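Phosphoglycolate phosphatase (Lactobacillus plantarum, PDB 2HDO) probably hydrolyses 2-phosphoglycolate to glycolate and phosphate, as a putative phosphoglycolate phosphatase of the haloacid dehalogenase-like superfamily. Local coordinates at residues Pro86-Leu99 / His196-Phe208. Numbering follows the deposited sequence. Where two conformers were deposited one is given.
Sequences PGITSLFEQLPSEL and HRFQKPLDILELF
The carbonyl O of L91 accepts two backbone hydrogen bonds, from Q94 N and L95 N, each 3.0 Å long, where helix 88-94 comes to its end. L91 and L95 send their side chains onto the C-terminal run 201-208, and Q94 touches it with the base of its side chain. Helix 88-94 and the run 201-208 pack side by side on one side of the parallel sheet in the Rossmann-like core of the HAD fold, with L95, L99, I204 and F208 all reaching L7 of strand 6-9. No hydrogen bond joins them, and the contact is apolar. With CG trans to the backbone N (chi1 170°), L91 forks between the residues opposite: CD1 lies 3.8 Å from L205 CD2 and also touches P201 O, while CD2 meets I204 CD1. One turn on, L205 CD1 presses on the aliphatic base of Q94, 3.6 Å from its CB, and L205 CD2 rests against L95 CD2. The F208 ring closes the far end. P96 CD and L99 CD1 lie over one of its faces, the latter in a CH-pi contact 4.0 Å from the ring centroid and 27° off the normal, while L95 CD2 approaches obliquely. An alanine at F208 would lack the ring and would probably leave the L99 methyls without their partner and P96 with little more than the CB to pack on, opening a gap beside L95. At the other end, the side chains of I88 and P201 cross at about a right angle, with I88 CD1 3.9 Å from P201 CB.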
loop_
_atom_site.group_PDB
_atom_site.type_symbol
_atom_site.label_atom_id
_atom_site.label_comp_id
_atom_site.label_asym_id
_atom_site.label_seq_id
_atom_site.Cartn_x
_atom_site.Cartn_y
_atom_site.Cartn_z
ATOM N N PRO A 86 14.058 -2.708 5.999
ATOM C CA PRO A 86 15.121 -1.955 6.664
ATOM C C PRO A 86 15.240 -0.546 6.089
ATOM O O PRO A 86 15.051 -0.357 4.876
ATOM C CB PRO A 86 16.372 -2.782 6.388
ATOM C CG PRO A 86 15.990 -3.906 5.519
ATOM C CD PRO A 86 14.545 -3.867 5.234
ATOM N N GLY A 87 15.505 0.413 6.969
ATOM C CA GLY A 87 15.663 1.815 6.623
ATOM C C GLY A 87 14.400 2.622 6.854
ATOM O O GLY A 87 14.447 3.843 6.933
ATOM N N ILE A 88 13.240 1.952 6.957
ATOM C CA ILE A 88 11.984 2.676 7.138
ATOM C C ILE A 88 11.931 3.401 8.476
ATOM O O ILE A 88 11.555 4.573 8.532
ATOM C CB ILE A 88 10.782 1.701 6.981
ATOM C CG1 ILE A 88 10.673 1.217 5.535
ATOM C CG2 ILE A 88 9.452 2.338 7.432
ATOM C CD1 ILE A 88 10.319 2.249 4.530
ATOM N N THR A 89 12.346 2.752 9.560
ATOM C CA THR A 89 12.338 3.399 10.877
ATOM C C THR A 89 13.265 4.646 10.904
ATOM O O THR A 89 12.895 5.695 11.459
ATOM C CB THR A 89 12.739 2.401 12.015
ATOM O OG1 THR A 89 13.995 1.791 11.696
ATOM C CG2 THR A 89 11.690 1.321 12.188
ATOM N N SER A 90 14.441 4.518 10.271
ATOM C CA SER A 90 15.407 5.610 10.169
ATOM C C SER A 90 14.876 6.736 9.320
ATOM O O SER A 90 15.143 7.910 9.550
ATOM C CB SER A 90 16.693 5.120 9.534
ATOM O OG SER A 90 17.265 4.073 10.281
ATOM N N LEU A 91 14.144 6.370 8.281
ATOM C CA LEU A 91 13.564 7.357 7.400
ATOM C C LEU A 91 12.634 8.269 8.175
ATOM O O LEU A 91 12.693 9.477 8.047
ATOM C CB LEU A 91 12.829 6.698 6.252
ATOM C CG LEU A 91 11.970 7.609 5.367
ATOM C CD1 LEU A 91 12.856 8.545 4.577
ATOM C CD2 LEU A 91 11.055 6.775 4.483
ATOM N N PHE A 92 11.738 7.682 8.951
ATOM C CA PHE A 92 10.751 8.455 9.675
ATOM C C PHE A 92 11.362 9.301 10.834
ATOM O O PHE A 92 10.828 10.360 11.179
ATOM C CB PHE A 92 9.581 7.539 10.092
ATOM C CG PHE A 92 8.655 7.218 8.960
ATOM C CD1 PHE A 92 7.810 8.187 8.489
ATOM C CD2 PHE A 92 8.629 5.977 8.366
ATOM C CE1 PHE A 92 6.977 7.964 7.427
ATOM C CE2 PHE A 92 7.769 5.714 7.291
ATOM C CZ PHE A 92 6.947 6.694 6.814
ATOM N N GLU A 93 12.537 8.896 11.312
ATOM C CA GLU A 93 13.310 9.729 12.257
ATOM C C GLU A 93 13.896 10.966 11.593
ATOM O O GLU A 93 14.146 11.967 12.273
ATOM C CB GLU A 93 14.476 8.956 12.882
ATOM C CG GLU A 93 14.178 7.571 13.441
ATOM C CD GLU A 93 13.489 7.596 14.763
ATOM O OE1 GLU A 93 12.982 8.674 15.137
ATOM O OE2 GLU A 93 13.461 6.535 15.433
ATOM N N GLN A 94 14.173 10.905 10.298
ATOM C CA GLN A 94 14.920 11.967 9.625
ATOM C C GLN A 94 14.043 12.887 8.755
ATOM O O GLN A 94 14.453 13.998 8.437
ATOM C CB GLN A 94 16.005 11.357 8.738
ATOM C CG GLN A 94 17.093 10.524 9.436
ATOM C CD GLN A 94 17.888 11.290 10.456
ATOM O OE1 GLN A 94 18.218 12.469 10.262
ATOM N NE2 GLN A 94 18.215 10.624 11.562
ATOM N N LEU A 95 12.856 12.436 8.344
ATOM C CA LEU A 95 12.007 13.285 7.478
ATOM C C LEU A 95 11.702 14.626 8.194
ATOM O O LEU A 95 11.450 14.613 9.404
ATOM C CB LEU A 95 10.725 12.560 7.120
ATOM C CG LEU A 95 10.846 11.505 5.988
ATOM C CD1 LEU A 95 9.617 10.614 5.906
ATOM C CD2 LEU A 95 11.043 12.165 4.631
ATOM N N PRO A 96 11.763 15.781 7.489
ATOM C CA PRO A 96 11.477 17.064 8.123
ATOM C C PRO A 96 10.106 17.072 8.791
ATOM O O PRO A 96 9.117 16.595 8.209
ATOM C CB PRO A 96 11.456 18.071 6.958
ATOM C CG PRO A 96 12.060 17.384 5.821
ATOM C CD PRO A 96 12.085 15.918 6.054
ATOM N N SER A 97 10.061 17.662 9.983
ATOM C CA SER A 97 8.844 17.727 10.772
ATOM C C SER A 97 7.778 18.628 10.139
ATOM O O SER A 97 6.588 18.513 10.441
ATOM C CB SER A 97 9.183 18.247 12.164
ATOM O OG SER A 97 9.774 19.542 12.033
ATOM N N GLU A 98 8.211 19.520 9.262
ATOM C CA GLU A 98 7.298 20.363 8.499
ATOM C C GLU A 98 6.394 19.575 7.516
ATOM O O GLU A 98 5.327 20.059 7.155
ATOM C CB GLU A 98 8.093 21.418 7.731
ATOM C CG GLU A 98 8.893 22.383 8.647
ATOM C CD GLU A 98 10.283 21.852 9.119
ATOM O OE1 GLU A 98 10.692 20.702 8.780
ATOM O OE2 GLU A 98 10.968 22.615 9.848
ATOM N N LEU A 99 6.800 18.376 7.101
ATOM C CA LEU A 99 5.982 17.583 6.191
ATOM C C LEU A 99 4.669 17.134 6.804
ATOM O O LEU A 99 4.577 16.859 8.003
ATOM C CB LEU A 99 6.717 16.338 5.749
ATOM C CG LEU A 99 7.817 16.570 4.765
ATOM C CD1 LEU A 99 8.655 15.329 4.628
ATOM C CD2 LEU A 99 7.218 17.019 3.398
ATOM N N HIS A 196 9.828 10.245 -9.378
ATOM C CA HIS A 196 11.012 9.901 -8.622
ATOM C C HIS A 196 11.054 8.396 -8.456
ATOM O O HIS A 196 10.039 7.721 -8.308
ATOM C CB HIS A 196 11.006 10.568 -7.243
ATOM C CG HIS A 196 10.992 12.068 -7.305
ATOM N ND1 HIS A 196 12.105 12.806 -7.656
ATOM C CD2 HIS A 196 9.999 12.962 -7.095
ATOM C CE1 HIS A 196 11.793 14.094 -7.657
ATOM N NE2 HIS A 196 10.521 14.218 -7.323
ATOM N N ARG A 197 12.272 7.890 -8.454
ATOM C CA ARG A 197 12.523 6.501 -8.213
ATOM C C ARG A 197 13.493 6.407 -7.039
ATOM O O ARG A 197 14.549 7.053 -7.006
ATOM C CB ARG A 197 13.063 5.823 -9.466
ATOM C CG ARG A 197 12.132 5.919 -10.662
ATOM C CD ARG A 197 12.678 5.182 -11.913
ATOM N NE ARG A 197 13.414 3.974 -11.556
ATOM C CZ ARG A 197 12.988 2.713 -11.679
ATOM N NH1 ARG A 197 11.813 2.388 -12.222
ATOM N NH2 ARG A 197 13.799 1.750 -11.272
ATOM N N PHE A 198 13.107 5.618 -6.054
ATOM C CA PHE A 198 13.897 5.465 -4.830
ATOM C C PHE A 198 14.382 4.038 -4.692
ATOM O O PHE A 198 13.591 3.150 -4.485
ATOM C CB PHE A 198 13.071 5.829 -3.614
ATOM C CG PHE A 198 12.444 7.182 -3.678
ATOM C CD1 PHE A 198 13.247 8.299 -3.739
ATOM C CD2 PHE A 198 11.059 7.352 -3.663
ATOM C CE1 PHE A 198 12.684 9.567 -3.816
ATOM C CE2 PHE A 198 10.509 8.611 -3.706
ATOM C CZ PHE A 198 11.308 9.711 -3.775
ATOM N N GLN A 199 15.688 3.842 -4.824
ATOM C CA GLN A 199 16.312 2.528 -4.771
ATOM C C GLN A 199 16.179 1.942 -3.378
ATOM O O GLN A 199 15.963 0.766 -3.229
ATOM C CB GLN A 199 17.799 2.585 -5.167
ATOM C CG GLN A 199 18.025 2.785 -6.657
ATOM C CD GLN A 199 17.461 1.645 -7.526
ATOM O OE1 GLN A 199 17.665 0.448 -7.244
ATOM N NE2 GLN A 199 16.753 2.019 -8.596
ATOM N N LYS A 200 16.348 2.781 -2.363
ATOM C CA LYS A 200 16.172 2.367 -0.981
ATOM C C LYS A 200 15.519 3.488 -0.180
ATOM O O LYS A 200 15.524 4.643 -0.613
ATOM C CB LYS A 200 17.498 1.980 -0.354
ATOM C CG LYS A 200 18.500 3.071 -0.404
ATOM N N PRO A 201 14.930 3.140 0.963
ATOM C CA PRO A 201 14.119 4.131 1.692
ATOM C C PRO A 201 14.778 5.450 2.024
ATOM O O PRO A 201 14.148 6.511 1.881
ATOM C CB PRO A 201 13.712 3.396 2.946
ATOM C CG PRO A 201 13.704 1.953 2.537
ATOM C CD PRO A 201 14.848 1.805 1.577
ATOM N N LEU A 202 16.036 5.409 2.441
ATOM C CA LEU A 202 16.735 6.637 2.812
ATOM C C LEU A 202 16.980 7.624 1.641
ATOM O O LEU A 202 17.221 8.819 1.841
ATOM C CB LEU A 202 18.019 6.314 3.585
ATOM C CG LEU A 202 17.704 5.675 4.944
ATOM C CD1 LEU A 202 18.967 5.096 5.576
ATOM C CD2 LEU A 202 17.038 6.696 5.876
ATOM N N ASP A 203 16.850 7.133 0.418
ATOM C CA ASP A 203 16.966 7.985 -0.757
ATOM C C ASP A 203 15.867 9.038 -0.835
ATOM O O ASP A 203 16.041 10.048 -1.492
ATOM C CB ASP A 203 16.923 7.161 -2.037
ATOM C CG ASP A 203 18.096 6.187 -2.165
ATOM O OD1 ASP A 203 19.143 6.372 -1.491
ATOM O OD2 ASP A 203 17.966 5.256 -2.984
ATOM N N ILE A 204 14.735 8.773 -0.189
ATOM C CA ILE A 204 13.655 9.771 -0.078
ATOM C C ILE A 204 14.187 11.063 0.572
ATOM O O ILE A 204 13.778 12.149 0.186
ATOM C CB ILE A 204 12.450 9.197 0.695
ATOM C CG1 ILE A 204 11.908 7.995 -0.089
ATOM C CG2 ILE A 204 11.387 10.293 0.921
ATOM C CD1 ILE A 204 10.813 7.126 0.600
ATOM N N LEU A 205 15.142 10.953 1.503
ATOM C CA LEU A 205 15.685 12.149 2.140
ATOM C C LEU A 205 16.363 13.080 1.169
ATOM O O LEU A 205 16.507 14.276 1.473
ATOM C CB LEU A 205 16.648 11.804 3.283
ATOM C CG LEU A 205 16.065 10.926 4.392
ATOM C CD1 LEU A 205 17.158 10.554 5.396
ATOM C CD2 LEU A 205 14.920 11.658 5.058
ATOM N N GLU A 206 16.814 12.569 0.030
ATOM C CA GLU A 206 17.472 13.413 -0.971
ATOM C C GLU A 206 16.524 14.499 -1.514
ATOM O O GLU A 206 16.998 15.516 -2.001
ATOM C CB GLU A 206 18.019 12.585 -2.138
ATOM C CG GLU A 206 19.135 11.565 -1.775
ATOM C CD GLU A 206 19.275 10.408 -2.801
ATOM N N LEU A 207 15.207 14.306 -1.426
ATOM C CA LEU A 207 14.256 15.361 -1.798
ATOM C C LEU A 207 14.294 16.564 -0.880
ATOM O O LEU A 207 13.700 17.584 -1.213
ATOM C CB LEU A 207 12.809 14.865 -1.764
ATOM C CG LEU A 207 12.341 13.632 -2.553
ATOM C CD1 LEU A 207 10.985 13.165 -2.025
ATOM C CD2 LEU A 207 12.260 13.967 -3.986
ATOM N N PHE A 208 14.898 16.433 0.294
ATOM C CA PHE A 208 14.851 17.480 1.338
ATOM C C PHE A 208 16.250 17.897 1.787
ATOM O O PHE A 208 17.109 18.141 0.945
ATOM C CB PHE A 208 14.033 16.988 2.525
ATOM C CG PHE A 208 12.668 16.471 2.133
ATOM C CD1 PHE A 208 11.641 17.352 1.840
ATOM C CD2 PHE A 208 12.420 15.113 2.022
ATOM C CE1 PHE A 208 10.393 16.892 1.446
ATOM C CE2 PHE A 208 11.170 14.654 1.624
ATOM C CZ PHE A 208 10.163 15.540 1.325
#